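Uncharacterized protein (Bacteroides ovatus, PDB 3NQK) is of unknown function but carries an E-set-like N-terminal region followed by a BT_3044-like C-terminal region rich in antiparallel beta structure. Local coordinates at residues A[160-174]-A[292-304]. Numbering follows the deposited sequence.
Sequences YSGSYTASSMKVYTY and IKYRVAGSMTLLR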
ATOM      1  N   TYR A 160      -8.838 -16.472   7.141  1.00 33.59           N
ATOM      2  CA  TYR A 160      -9.970 -17.066   7.803  1.00 34.00           C
ATOM      3  C   TYR A 160     -10.147 -16.600   9.243  1.00 34.68           C
ATOM      4  O   TYR A 160     -10.974 -17.135   9.956  1.00 36.21           O
ATOM      5  CB  TYR A 160      -9.822 -18.587   7.780  1.00 33.47           C
ATOM      6  CG  TYR A 160      -9.503 -19.162   6.405  1.00 39.01           C
ATOM      7  CD1 TYR A 160     -10.472 -19.241   5.426  1.00 45.11           C
ATOM      8  CD2 TYR A 160      -8.225 -19.622   6.095  1.00 47.71           C
ATOM      9  CE1 TYR A 160     -10.184 -19.764   4.152  1.00 44.43           C
ATOM     10  CE2 TYR A 160      -7.926 -20.142   4.822  1.00 43.66           C
ATOM     11  CZ  TYR A 160      -8.921 -20.216   3.868  1.00 44.85           C
ATOM     12  OH  TYR A 160      -8.657 -20.734   2.633  1.00 44.94           O
ATOM     13  N   SER A 161      -9.418 -15.567   9.643  1.00 36.59           N
ATOM     14  CA  SER A 161      -9.374 -15.152  11.061  1.00 37.52           C
ATOM     15  C   SER A 161     -10.026 -13.824  11.286  1.00 38.45           C
ATOM     16  O   SER A 161     -10.138 -13.022  10.378  1.00 41.26           O
ATOM     17  CB  SER A 161      -7.916 -15.078  11.552  1.00 39.89           C
ATOM     18  OG  SER A 161      -7.178 -14.052  10.869  1.00 38.58           O
ATOM     19  N   GLY A 162     -10.398 -13.566  12.534  1.00 38.97           N
ATOM     20  CA  GLY A 162     -11.020 -12.309  12.902  1.00 36.75           C
ATOM     21  C   GLY A 162     -12.303 -12.532  13.648  1.00 37.60           C
ATOM     22  O   GLY A 162     -12.485 -13.562  14.298  1.00 36.69           O
ATOM     23  N   SER A 163     -13.214 -11.576  13.534  1.00 39.99           N
ATOM     24  CA  SER A 163     -14.456 -11.600  14.301  1.00 40.46           C
ATOM     25  C   SER A 163     -15.608 -12.096  13.435  1.00 41.82           C
ATOM     26  O   SER A 163     -16.053 -11.406  12.519  1.00 43.65           O
ATOM     27  CB  SER A 163     -14.757 -10.200  14.855  1.00 36.72           C
ATOM     28  OG  SER A 163     -15.843 -10.224  15.763  1.00 43.44           O
ATOM     29  N   TYR A 164     -16.060 -13.316  13.708  1.00 41.35           N
ATOM     30  CA  TYR A 164     -17.168 -13.912  12.964  1.00 39.02           C
ATOM     31  C   TYR A 164     -18.518 -13.472  13.541  1.00 39.10           C
ATOM     32  O   TYR A 164     -18.726 -13.510  14.772  1.00 40.68           O
ATOM     33  CB  TYR A 164     -17.085 -15.440  13.025  1.00 37.44           C
ATOM     34  CG  TYR A 164     -16.083 -16.075  12.070  1.00 38.07           C
ATOM     35  CD1 TYR A 164     -14.726 -16.014  12.312  1.00 32.54           C
ATOM     36  CD2 TYR A 164     -16.513 -16.808  10.975  1.00 36.76           C
ATOM     37  CE1 TYR A 164     -13.814 -16.629  11.456  1.00 33.03           C
ATOM     38  CE2 TYR A 164     -15.613 -17.436  10.129  1.00 30.77           C
ATOM     39  CZ  TYR A 164     -14.273 -17.339  10.368  1.00 36.39           C
ATOM     40  OH  TYR A 164     -13.379 -17.969   9.515  1.00 35.20           O
ATOM     41  N   THR A 165     -19.434 -13.059  12.666  1.00 34.64           N
ATOM     42  CA  THR A 165     -20.809 -12.824  13.078  1.00 34.31           C
ATOM     43  C   THR A 165     -21.389 -14.162  13.481  1.00 34.76           C
ATOM     44  O   THR A 165     -21.252 -15.129  12.751  1.00 36.23           O
ATOM     45  CB  THR A 165     -21.624 -12.255  11.962  1.00 33.39           C
ATOM     46  OG1 THR A 165     -21.120 -10.948  11.623  1.00 37.15           O
ATOM     47  CG2 THR A 165     -23.104 -12.160  12.376  1.00 30.78           C
ATOM     48  N   ALA A 166     -22.013 -14.231  14.659  1.00 35.81           N
ATOM     49  CA  ALA A 166     -22.464 -15.537  15.209  1.00 37.38           C
ATOM     50  C   ALA A 166     -23.927 -15.583  15.538  1.00 38.92           C
ATOM     51  O   ALA A 166     -24.352 -16.425  16.335  1.00 40.31           O
ATOM     52  CB  ALA A 166     -21.651 -15.897  16.441  1.00 34.69           C
ATOM     53  N   SER A 167     -24.720 -14.743  14.870  1.00 39.52           N
ATOM     54  CA  SER A 167     -26.154 -14.649  15.160  1.00 39.70           C
ATOM     55  C   SER A 167     -26.931 -15.887  14.748  1.00 41.91           C
ATOM     56  O   SER A 167     -28.043 -16.097  15.221  1.00 42.80           O
ATOM     57  CB  SER A 167     -26.766 -13.401  14.497  1.00 40.10           C
ATOM     58  OG  SER A 167     -26.465 -13.339  13.116  1.00 40.12           O
ATOM     59  N   SER A 168     -26.359 -16.704  13.857  1.00 43.78           N
ATOM     60  CA  SER A 168     -27.046 -17.931  13.399  1.00 46.07           C
ATOM     61  C   SER A 168     -26.543 -19.173  14.107  1.00 44.84           C
ATOM     62  O   SER A 168     -26.893 -20.291  13.722  1.00 46.17           O
ATOM     63  CB  SER A 168     -26.893 -18.111  11.887  1.00 46.32           C
ATOM     64  OG  SER A 168     -27.765 -17.258  11.187  1.00 51.28           O
HETATM   65  N   MSE A 169     -25.690 -18.991  15.116  1.00 42.89           N
HETATM   66  CA  MSE A 169     -25.169 -20.128  15.885  1.00 41.52           C
HETATM   67  C   MSE A 169     -26.003 -20.304  17.122  1.00 40.24           C
HETATM   68  O   MSE A 169     -26.055 -19.413  17.983  1.00 41.93           O
HETATM   69  CB  MSE A 169     -23.705 -19.912  16.280  1.00 39.83           C
HETATM   70  CG  MSE A 169     -23.111 -21.102  17.023  1.00 43.10           C
HETATM   71 SE   MSE A 169     -21.359 -20.786  17.689  0.75 40.30          SE
HETATM   72  CE  MSE A 169     -21.855 -19.550  19.108  1.00 31.38           C
ATOM     73  N   LYS A 170     -26.666 -21.438  17.218  1.00 38.85           N
ATOM     74  CA  LYS A 170     -27.529 -21.718  18.350  1.00 39.36           C
ATOM     75  C   LYS A 170     -26.866 -22.678  19.320  1.00 39.18           C
ATOM     76  O   LYS A 170     -26.209 -23.653  18.910  1.00 40.89           O
ATOM     77  CB  LYS A 170     -28.855 -22.288  17.874  1.00 41.38           C
ATOM     78  CG  LYS A 170     -29.750 -21.276  17.117  1.00 43.80           C
ATOM     79  CD  LYS A 170     -31.134 -21.848  16.905  1.00 50.84           C
ATOM     80  CE  LYS A 170     -32.115 -20.804  16.433  1.00 56.85           C
ATOM     81  NZ  LYS A 170     -33.526 -21.277  16.634  1.00 61.40           N
ATOM     82  N   VAL A 171     -27.037 -22.410  20.607  1.00 37.57           N
ATOM     83  CA  VAL A 171     -26.469 -23.251  21.635  1.00 36.55           C
ATOM     84  C   VAL A 171     -27.557 -23.776  22.572  1.00 37.24           C
ATOM     85  O   VAL A 171     -28.181 -23.023  23.320  1.00 39.30           O
ATOM     86  CB  VAL A 171     -25.431 -22.501  22.405  1.00 36.73           C
ATOM     87  CG1 VAL A 171     -24.885 -23.358  23.529  1.00 37.36           C
ATOM     88  CG2 VAL A 171     -24.298 -22.048  21.449  1.00 32.43           C
ATOM     89  N   TYR A 172     -27.808 -25.066  22.488  1.00 38.88           N
ATOM     90  CA  TYR A 172     -28.857 -25.705  23.278  1.00 37.77           C
ATOM     91  C   TYR A 172     -28.272 -26.411  24.487  1.00 37.96           C
ATOM     92  O   TYR A 172     -27.270 -27.108  24.375  1.00 37.76           O
ATOM     93  CB  TYR A 172     -29.591 -26.735  22.433  1.00 37.48           C
ATOM     94  CG  TYR A 172     -30.149 -26.213  21.118  1.00 40.66           C
ATOM     95  CD1 TYR A 172     -29.373 -26.217  19.961  1.00 40.07           C
ATOM     96  CD2 TYR A 172     -31.480 -25.792  21.016  1.00 40.28           C
ATOM     97  CE1 TYR A 172     -29.894 -25.794  18.742  1.00 43.16           C
ATOM     98  CE2 TYR A 172     -32.004 -25.355  19.807  1.00 47.76           C
ATOM     99  CZ  TYR A 172     -31.202 -25.360  18.671  1.00 48.33           C
ATOM    100  OH  TYR A 172     -31.709 -24.927  17.473  1.00 58.72           O
ATOM    101  N   THR A 173     -28.937 -26.275  25.626  1.00 37.66           N
ATOM    102  CA  THR A 173     -28.534 -26.965  26.843  1.00 36.19           C
ATOM    103  C   THR A 173     -29.147 -28.344  26.898  1.00 38.20           C
ATOM    104  O   THR A 173     -30.312 -28.485  26.715  1.00 41.03           O
ATOM    105  CB  THR A 173     -29.040 -26.222  28.073  1.00 35.81           C
ATOM    106  OG1 THR A 173     -28.499 -24.910  28.094  1.00 30.00           O
ATOM    107  CG2 THR A 173     -28.648 -26.953  29.340  1.00 28.98           C
ATOM    108  N   TYR A 174     -28.364 -29.354  27.198  1.00 40.95           N
ATOM    109  CA  TYR A 174     -28.934 -30.676  27.435  1.00 43.07           C
ATOM    110  C   TYR A 174     -29.694 -30.676  28.740  1.00 45.84           C
ATOM    111  O   TYR A 174     -29.138 -30.369  29.799  1.00 44.61           O
ATOM    112  CB  TYR A 174     -27.852 -31.748  27.492  1.00 43.99           C
ATOM    113  CG  TYR A 174     -27.429 -32.285  26.141  1.00 44.35           C
ATOM    114  CD1 TYR A 174     -26.671 -31.512  25.269  1.00 48.00           C
ATOM    115  CD2 TYR A 174     -27.726 -33.584  25.768  1.00 48.75           C
ATOM    116  CE1 TYR A 174     -26.250 -32.013  24.037  1.00 45.20           C
ATOM    117  CE2 TYR A 174     -27.307 -34.097  24.539  1.00 52.25           C
ATOM    118  CZ  TYR A 174     -26.567 -33.304  23.685  1.00 47.24           C
ATOM    119  OH  TYR A 174     -26.155 -33.802  22.484  1.00 49.04           O
ATOM    120  N   ILE A 292     -22.110 -29.167  32.318  1.00 38.51           N
ATOM    121  CA  ILE A 292     -23.307 -28.812  31.559  1.00 37.10           C
ATOM    122  C   ILE A 292     -23.033 -29.053  30.079  1.00 38.33           C
ATOM    123  O   ILE A 292     -22.197 -28.401  29.491  1.00 39.55           O
ATOM    124  CB  ILE A 292     -23.667 -27.362  31.751  1.00 36.17           C
ATOM    125  CG1 ILE A 292     -23.993 -27.084  33.212  1.00 37.20           C
ATOM    126  CG2 ILE A 292     -24.835 -26.993  30.882  1.00 33.50           C
ATOM    127  CD1 ILE A 292     -24.080 -25.595  33.536  1.00 32.33           C
ATOM    128  N   LYS A 293     -23.722 -30.018  29.500  1.00 39.30           N
ATOM    129  CA  LYS A 293     -23.511 -30.387  28.098  1.00 40.45           C
ATOM    130  C   LYS A 293     -24.296 -29.460  27.178  1.00 40.23           C
ATOM    131  O   LYS A 293     -25.443 -29.125  27.460  1.00 39.05           O
ATOM    132  CB  LYS A 293     -23.964 -31.834  27.881  1.00 43.23           C
ATOM    133  CG  LYS A 293     -23.531 -32.458  26.551  1.00 52.29           C
ATOM    134  CD  LYS A 293     -23.884 -33.958  26.498  1.00 57.15           C
ATOM    135  CE  LYS A 293     -23.190 -34.658  25.327  1.00 64.94           C
ATOM    136  NZ  LYS A 293     -23.299 -36.150  25.420  1.00 65.21           N
ATOM    137  N   TYR A 294     -23.689 -29.069  26.061  1.00 39.06           N
ATOM    138  CA  TYR A 294     -24.357 -28.208  25.107  1.00 35.44           C
ATOM    139  C   TYR A 294     -24.281 -28.778  23.731  1.00 36.21           C
ATOM    140  O   TYR A 294     -23.281 -29.356  23.355  1.00 36.10           O
ATOM    141  CB  TYR A 294     -23.730 -26.817  25.087  1.00 32.80           C
ATOM    142  CG  TYR A 294     -23.830 -26.049  26.394  1.00 33.71           C
ATOM    143  CD1 TYR A 294     -25.007 -25.415  26.770  1.00 32.36           C
ATOM    144  CD2 TYR A 294     -22.724 -25.887  27.198  1.00 33.87           C
ATOM    145  CE1 TYR A 294     -25.083 -24.705  27.962  1.00 40.08           C
ATOM    146  CE2 TYR A 294     -22.782 -25.174  28.367  1.00 35.64           C
ATOM    147  CZ  TYR A 294     -23.950 -24.594  28.757  1.00 40.74           C
ATOM    148  OH  TYR A 294     -23.973 -23.896  29.948  1.00 46.00           O
ATOM    149  N   ARG A 295     -25.351 -28.593  22.964  1.00 36.57           N
ATOM    150  CA  ARG A 295     -25.318 -28.852  21.551  1.00 38.51           C
ATOM    151  C   ARG A 295     -25.185 -27.519  20.837  1.00 36.76           C
ATOM    152  O   ARG A 295     -25.989 -26.625  21.055  1.00 39.12           O
ATOM    153  CB  ARG A 295     -26.598 -29.543  21.103  1.00 41.22           C
ATOM    154  CG  ARG A 295     -26.767 -29.621  19.564  1.00 42.81           C
ATOM    155  CD  ARG A 295     -25.710 -30.483  18.944  1.00 45.31           C
ATOM    156  NE  ARG A 295     -25.862 -31.867  19.357  1.00 53.14           N
ATOM    157  CZ  ARG A 295     -26.639 -32.751  18.739  1.00 60.51           C
ATOM    158  NH1 ARG A 295     -27.308 -32.410  17.642  1.00 57.95           N
ATOM    159  NH2 ARG A 295     -26.732 -33.983  19.206  1.00 67.21           N
ATOM    160  N   VAL A 296     -24.153 -27.380  20.009  1.00 34.95           N
ATOM    161  CA  VAL A 296     -23.927 -26.141  19.233  1.00 33.59           C
ATOM    162  C   VAL A 296     -24.211 -26.429  17.781  1.00 35.95           C
ATOM    163  O   VAL A 296     -23.666 -27.376  17.221  1.00 38.18           O
ATOM    164  CB  VAL A 296     -22.475 -25.679  19.325  1.00 32.85           C
ATOM    165  CG1 VAL A 296     -22.308 -24.317  18.650  1.00 32.61           C
ATOM    166  CG2 VAL A 296     -22.014 -25.622  20.766  1.00 29.05           C
ATOM    167  N   ALA A 297     -25.046 -25.620  17.151  1.00 35.67           N
ATOM    168  CA  ALA A 297     -25.406 -25.878  15.758  1.00 37.29           C
ATOM    169  C   ALA A 297     -25.739 -24.611  15.014  1.00 38.39           C
ATOM    170  O   ALA A 297     -26.448 -23.756  15.529  1.00 38.11           O
ATOM    171  CB  ALA A 297     -26.577 -26.836  15.689  1.00 35.58           C
ATOM    172  N   GLY A 298     -25.261 -24.523  13.766  1.00 39.97           N
ATOM    173  CA  GLY A 298     -25.589 -23.402  12.880  1.00 41.87           C
ATOM    174  C   GLY A 298     -24.415 -22.973  12.015  1.00 41.53           C
ATOM    175  O   GLY A 298     -23.651 -23.816  11.508  1.00 43.39           O
ATOM    176  N   SER A 299     -24.259 -21.664  11.857  1.00 40.68           N
ATOM    177  CA  SER A 299     -23.156 -21.118  11.086  1.00 41.08           C
ATOM    178  C   SER A 299     -22.668 -19.793  11.642  1.00 38.82           C
ATOM    179  O   SER A 299     -23.345 -19.142  12.420  1.00 37.38           O
ATOM    180  CB  SER A 299     -23.577 -20.914   9.642  1.00 42.64           C
ATOM    181  OG  SER A 299     -24.629 -19.958   9.552  1.00 48.39           O
HETATM  182  N   MSE A 300     -21.476 -19.417  11.216  1.00 38.57           N
HETATM  183  CA  MSE A 300     -20.886 -18.142  11.527  1.00 36.61           C
HETATM  184  C   MSE A 300     -20.298 -17.649  10.249  1.00 36.81           C
HETATM  185  O   MSE A 300     -19.949 -18.447   9.381  1.00 40.00           O
HETATM  186  CB  MSE A 300     -19.782 -18.297  12.578  1.00 37.39           C
HETATM  187  CG  MSE A 300     -20.290 -18.710  13.956  1.00 37.94           C
HETATM  188 SE   MSE A 300     -18.950 -18.572  15.327  0.75 38.91          SE
HETATM  189  CE  MSE A 300     -17.864 -20.041  14.882  1.00 38.82           C
ATOM    190  N   THR A 301     -20.165 -16.350  10.112  1.00 35.22           N
ATOM    191  CA  THR A 301     -19.646 -15.780   8.877  1.00 34.28           C
ATOM    192  C   THR A 301     -18.674 -14.671   9.183  1.00 34.02           C
ATOM    193  O   THR A 301     -18.951 -13.821   9.984  1.00 31.21           O
ATOM    194  CB  THR A 301     -20.788 -15.218   8.011  1.00 36.04           C
ATOM    195  OG1 THR A 301     -21.739 -16.249   7.755  1.00 32.96           O
ATOM    196  CG2 THR A 301     -20.259 -14.648   6.671  1.00 25.94           C
ATOM    197  N   LEU A 302     -17.517 -14.714   8.540  1.00 35.65           N
ATOM    198  CA  LEU A 302     -16.500 -13.697   8.705  1.00 34.24           C
ATOM    199  C   LEU A 302     -16.520 -12.805   7.491  1.00 35.07           C
ATOM    200  O   LEU A 302     -16.575 -13.296   6.362  1.00 39.85           O
ATOM    201  CB  LEU A 302     -15.134 -14.358   8.841  1.00 33.45           C
ATOM    202  CG  LEU A 302     -13.934 -13.444   8.688  1.00 33.54           C
ATOM    203  CD1 LEU A 302     -13.830 -12.488   9.902  1.00 24.85           C
ATOM    204  CD2 LEU A 302     -12.651 -14.275   8.519  1.00 25.97           C
ATOM    205  N   LEU A 303     -16.525 -11.501   7.715  1.00 34.03           N
ATOM    206  CA  LEU A 303     -16.494 -10.505   6.620  1.00 33.92           C
ATOM    207  C   LEU A 303     -15.152  -9.863   6.558  1.00 33.53           C
ATOM    208  O   LEU A 303     -14.566  -9.547   7.569  1.00 34.14           O
ATOM    209  CB  LEU A 303     -17.538  -9.426   6.847  1.00 33.78           C
ATOM    210  CG  LEU A 303     -17.429  -8.130   6.008  1.00 37.99           C
ATOM    211  CD1 LEU A 303     -17.565  -8.403   4.538  1.00 31.83           C
ATOM    212  CD2 LEU A 303     -18.484  -7.126   6.453  1.00 33.92           C
ATOM    213  N   ARG A 304     -14.680  -9.627   5.361  1.00 35.11           N
ATOM    214  CA  ARG A 304     -13.396  -9.007   5.171  1.00 36.79           C
ATOM    215  C   ARG A 304     -13.552  -7.936   4.081  1.00 38.54           C
ATOM    216  O   ARG A 304     -13.910  -8.242   2.962  1.00 40.87           O
ATOM    217  CB  ARG A 304     -12.378 -10.087   4.783  1.00 37.04           C
ATOM    218  CG  ARG A 304     -10.932  -9.653   4.692  1.00 38.37           C
ATOM    219  CD  ARG A 304     -10.350  -9.221   6.009  1.00 46.10           C
ATOM    220  NE  ARG A 304     -10.252 -10.279   7.025  1.00 41.41           N
ATOM    221  CZ  ARG A 304      -9.318 -11.213   7.046  1.00 47.05           C
ATOM    222  NH1 ARG A 304      -8.481 -11.349   6.022  1.00 56.13           N
ATOM    223  NH2 ARG A 304      -9.260 -12.061   8.058  1.00 45.18           N
TER
HETATM  224  O   HOH W   1     -16.586 -10.317  10.171  1.00 40.84           O
HETATM  225  O   HOH W   2     -24.251 -16.121  12.097  1.00 29.03           O
HETATM  226  O   HOH W   3     -26.363 -30.986  30.673  1.00 46.64           O
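Strands 169-174 and 292-297 run antiparallel at 152°, with Lys-170/Ala-297 and Tyr-172/Arg-295 as hydrogen-bonded pairs; past the type I turn Ala-166 to Met-169 and the corner at Gly-298, pairing resumes between Thr-165 and Thr-301. Where the two segments change direction, one water bridges Thr-165 O, Ser-168 N and Ser-299 O. Gly-298 sits at backbone angles that by themselves call for glycine. Beyond the corner, Leu-302 lays its CB over the centre of the Tyr-164 ring, 3.4 Å from the centroid. Tyr-164 CG is anti to the carbonyl carbon (chi1 -79°), which turns the ring under Leu-302, and Tyr-164 OH donates to Tyr-160 O at 2.6 Å, tilted from the carbonyl plane. Were Tyr-164 an alanine, Tyr-160 O would probably lose this donor and a gap would be likely to open under Leu-302 CB. Arg-304 closes this end: Arg-304 NH2 reaches Ser-161 O at 2.7 Å, lying in the carbonyl plane, and also bonds Asn-158 O. The two segments belong to the large antiparallel sheet of the BT_3044-like C-terminal region, where strand 292-307 is flanked by 264-279 and, in succession, by 169-175 and 162-165. Near the bend, the selenium atoms of Met-169 and Met-300, both selenomethionine, lie 4.0 Å apart, and Met-169 CG meets Val-296 CG1 at 3.7 Å; Phe-273 and Tyr-275 of strand 264-279 pack against Met-300 and Val-296. At the far end, Lys-293 stretches across one face of Tyr-174, its CD 3.7 Å from the ring centroid and almost on the normal. Tyr-174 OH receives a weak 3.3 Å bond from Arg-295 NH2, while Asp-276 and Glu-274 form salt bridges with the same guanidinium.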